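Local coordinates for Slr0280 protein (Synechocystis sp., PDB 5H3K) that is of unknown function but carries a phosphodiester glycosidase (NAGPA-type) domain, so it may cleave phosphodiester-linked sugars, at residues R310-A319 / P350-R361. Numbering follows the deposited sequence.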
# COMPACT_ATOMS: atom_id res chain seq x y z
N ARG A 310 10.07 -4.83 -4.55
CA ARG A 310 10.59 -3.62 -5.17
C ARG A 310 9.90 -2.41 -4.60
O ARG A 310 8.68 -2.43 -4.42
CB ARG A 310 10.33 -3.61 -6.69
CG ARG A 310 11.19 -4.58 -7.50
CD ARG A 310 12.67 -4.20 -7.47
NE ARG A 310 13.45 -5.08 -8.32
CZ ARG A 310 14.01 -6.22 -7.91
NH1 ARG A 310 13.86 -6.61 -6.65
NH2 ARG A 310 14.70 -6.97 -8.76
N PRO A 311 10.65 -1.33 -4.35
CA PRO A 311 9.99 -0.06 -4.08
C PRO A 311 9.32 0.43 -5.35
O PRO A 311 9.85 0.25 -6.46
CB PRO A 311 11.14 0.87 -3.67
CG PRO A 311 12.37 0.27 -4.28
CD PRO A 311 12.12 -1.21 -4.40
N LEU A 312 8.15 1.04 -5.21
CA LEU A 312 7.37 1.49 -6.34
C LEU A 312 7.02 2.94 -6.13
O LEU A 312 6.49 3.29 -5.07
CB LEU A 312 6.09 0.66 -6.45
CG LEU A 312 6.24 -0.86 -6.58
CD1 LEU A 312 4.85 -1.48 -6.62
CD2 LEU A 312 7.02 -1.20 -7.84
N MET A 313 7.32 3.78 -7.11
CA MET A 313 6.97 5.19 -7.04
C MET A 313 5.66 5.46 -7.74
O MET A 313 5.35 4.82 -8.74
CB MET A 313 8.05 6.05 -7.70
CG MET A 313 9.41 5.77 -7.18
SD MET A 313 9.69 6.43 -5.54
CE MET A 313 10.16 8.11 -5.90
N ALA A 314 4.91 6.43 -7.21
CA ALA A 314 3.62 6.85 -7.78
C ALA A 314 3.74 7.14 -9.27
O ALA A 314 2.90 6.73 -10.08
CB ALA A 314 3.11 8.09 -7.06
N ASN A 315 4.78 7.89 -9.62
CA ASN A 315 5.19 8.03 -11.01
C ASN A 315 6.34 7.05 -11.27
O ASN A 315 7.43 7.21 -10.73
CB ASN A 315 5.57 9.48 -11.31
CG ASN A 315 5.78 9.73 -12.80
OD1 ASN A 315 6.51 8.99 -13.46
ND2 ASN A 315 5.13 10.77 -13.32
N PRO A 316 6.09 6.02 -12.09
CA PRO A 316 7.01 4.89 -12.19
C PRO A 316 8.41 5.28 -12.67
O PRO A 316 9.34 4.52 -12.45
CB PRO A 316 6.32 3.97 -13.20
CG PRO A 316 4.88 4.36 -13.15
CD PRO A 316 4.89 5.84 -12.93
N THR A 317 8.55 6.44 -13.31
CA THR A 317 9.85 6.83 -13.84
C THR A 317 10.35 8.22 -13.41
O THR A 317 11.32 8.73 -13.97
CB THR A 317 9.88 6.75 -15.40
OG1 THR A 317 8.99 7.73 -15.94
CG2 THR A 317 9.45 5.37 -15.87
N MET A 318 9.69 8.84 -12.44
CA MET A 318 10.29 10.03 -11.83
C MET A 318 9.95 10.16 -10.35
O MET A 318 9.07 9.45 -9.83
CB MET A 318 9.95 11.31 -12.61
CG MET A 318 8.55 11.84 -12.43
SD MET A 318 8.34 13.42 -13.28
CE MET A 318 6.63 13.79 -12.91
N ALA A 319 10.66 11.06 -9.68
CA ALA A 319 10.53 11.24 -8.23
C ALA A 319 9.28 11.99 -7.80
O ALA A 319 8.75 11.76 -6.71
CB ALA A 319 11.77 11.93 -7.67
N PRO A 350 9.52 13.13 -2.58
CA PRO A 350 9.93 12.16 -1.56
C PRO A 350 10.88 12.76 -0.51
O PRO A 350 11.71 13.63 -0.82
CB PRO A 350 10.66 11.09 -2.38
CG PRO A 350 11.18 11.84 -3.59
CD PRO A 350 10.15 12.89 -3.89
N LEU A 351 10.73 12.30 0.72
CA LEU A 351 11.59 12.70 1.84
C LEU A 351 12.16 11.44 2.49
O LEU A 351 11.60 10.92 3.46
CB LEU A 351 10.76 13.47 2.87
CG LEU A 351 10.12 14.76 2.33
CD1 LEU A 351 9.16 15.35 3.35
CD2 LEU A 351 11.22 15.77 1.98
N GLY A 352 13.26 10.92 1.96
CA GLY A 352 13.89 9.73 2.53
C GLY A 352 14.28 8.72 1.46
O GLY A 352 13.87 8.84 0.30
N ALA A 353 15.01 7.69 1.87
CA ALA A 353 15.68 6.80 0.92
C ALA A 353 14.72 5.93 0.12
O ALA A 353 13.79 5.33 0.67
CB ALA A 353 16.68 5.92 1.65
N VAL A 354 14.95 5.84 -1.18
CA VAL A 354 14.24 4.88 -2.02
C VAL A 354 15.22 4.42 -3.08
O VAL A 354 15.71 5.24 -3.86
CB VAL A 354 13.03 5.51 -2.77
CG1 VAL A 354 12.38 4.48 -3.67
CG2 VAL A 354 11.98 6.10 -1.81
N TRP A 355 15.54 3.12 -3.11
CA TRP A 355 16.42 2.62 -4.18
C TRP A 355 16.10 1.20 -4.64
O TRP A 355 15.58 0.38 -3.87
CB TRP A 355 17.91 2.78 -3.80
CG TRP A 355 18.53 1.77 -2.82
CD1 TRP A 355 19.34 0.72 -3.13
CD2 TRP A 355 18.45 1.80 -1.38
NE1 TRP A 355 19.76 0.08 -1.98
CE2 TRP A 355 19.23 0.72 -0.90
CE3 TRP A 355 17.79 2.62 -0.46
CZ2 TRP A 355 19.36 0.45 0.47
CZ3 TRP A 355 17.91 2.35 0.89
CH2 TRP A 355 18.70 1.27 1.35
N SER A 356 16.40 0.91 -5.90
CA SER A 356 16.14 -0.42 -6.44
C SER A 356 17.11 -0.74 -7.55
O SER A 356 17.43 0.13 -8.36
CB SER A 356 14.70 -0.54 -6.95
OG SER A 356 14.49 0.24 -8.11
N GLN A 357 17.57 -1.99 -7.59
CA GLN A 357 18.61 -2.42 -8.53
C GLN A 357 19.79 -1.43 -8.61
O GLN A 357 20.27 -1.10 -9.70
CB GLN A 357 17.99 -2.75 -9.90
CG GLN A 357 16.87 -3.79 -9.77
CD GLN A 357 16.22 -4.19 -11.10
OE1 GLN A 357 15.52 -5.19 -11.18
NE2 GLN A 357 16.47 -3.40 -12.13
N GLN A 358 20.22 -0.98 -7.43
CA GLN A 358 21.32 -0.01 -7.25
C GLN A 358 21.07 1.35 -7.87
O GLN A 358 21.99 2.14 -8.05
CB GLN A 358 22.66 -0.58 -7.73
CG GLN A 358 23.17 -1.77 -6.92
CD GLN A 358 24.67 -2.03 -7.12
OE1 GLN A 358 25.46 -1.10 -7.34
NE2 GLN A 358 25.06 -3.29 -7.03
N ASN A 359 19.81 1.63 -8.19
CA ASN A 359 19.40 2.92 -8.73
C ASN A 359 18.67 3.74 -7.66
O ASN A 359 17.59 3.37 -7.20
CB ASN A 359 18.48 2.70 -9.94
CG ASN A 359 18.07 3.98 -10.60
OD1 ASN A 359 18.88 4.90 -10.79
ND2 ASN A 359 16.79 4.08 -10.96
N TRP A 360 19.25 4.88 -7.27
CA TRP A 360 18.69 5.68 -6.19
C TRP A 360 17.65 6.67 -6.68
O TRP A 360 17.96 7.64 -7.37
CB TRP A 360 19.81 6.41 -5.44
CG TRP A 360 20.61 5.45 -4.63
CD1 TRP A 360 21.54 4.55 -5.09
CD2 TRP A 360 20.53 5.25 -3.21
NE1 TRP A 360 22.04 3.81 -4.04
CE2 TRP A 360 21.44 4.22 -2.87
CE3 TRP A 360 19.76 5.83 -2.19
CZ2 TRP A 360 21.61 3.77 -1.55
CZ3 TRP A 360 19.94 5.39 -0.89
CH2 TRP A 360 20.86 4.38 -0.58
N ARG A 361 16.40 6.40 -6.34
CA ARG A 361 15.29 7.26 -6.73
C ARG A 361 15.20 8.47 -5.80
O ARG A 361 14.81 9.56 -6.22
CB ARG A 361 13.99 6.47 -6.71
CG ARG A 361 13.97 5.25 -7.63
CD ARG A 361 13.82 5.62 -9.10
NE ARG A 361 12.68 6.50 -9.37
CZ ARG A 361 11.47 6.09 -9.76
NH1 ARG A 361 11.21 4.79 -9.91
NH2 ARG A 361 10.51 6.98 -10.00
O HOH W 1 12.75 -3.35 -10.89
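The R361 guanidinium carries M313 CG on one face, 3.1 Å above its plane, while the carbonyl oxygen of N315 lies in that plane at its edge. It thereby clasps the type I beta turn N315–M318, after strand 307-313, to the open end of the hairpin of strands 354-356 and 359-362, which belongs to another sheet. R361 NH2 donates to N315 O over 3.2 Å, nearly in line with the C=O, and weakly to M318 O, and NH1 weakly to P316 O. Bends at chi2 and chi3 (-75° and -53°) bring the guanidinium alongside the carbonyls of the turn. N315 O also receives M318 N, and OD1 closes an Asx turn on T317 N. A leucine in place of R361 offers no N-H, so the carbonyls of N315, P316 and M318 would probably lose their link to the hairpin, leaving the turn freer to move. Between the sheets, V354 CG1 meets P311 CB and M313 SD, while P311 CG packs on S356 CB. At the far end R310, salt-bridged to D375, turns its guanidinium 70° from the Q357 amide; NH2 reaches a lone pair of OE1 at 3.1 Å, and a water in the guanidinium plane accepts from NE.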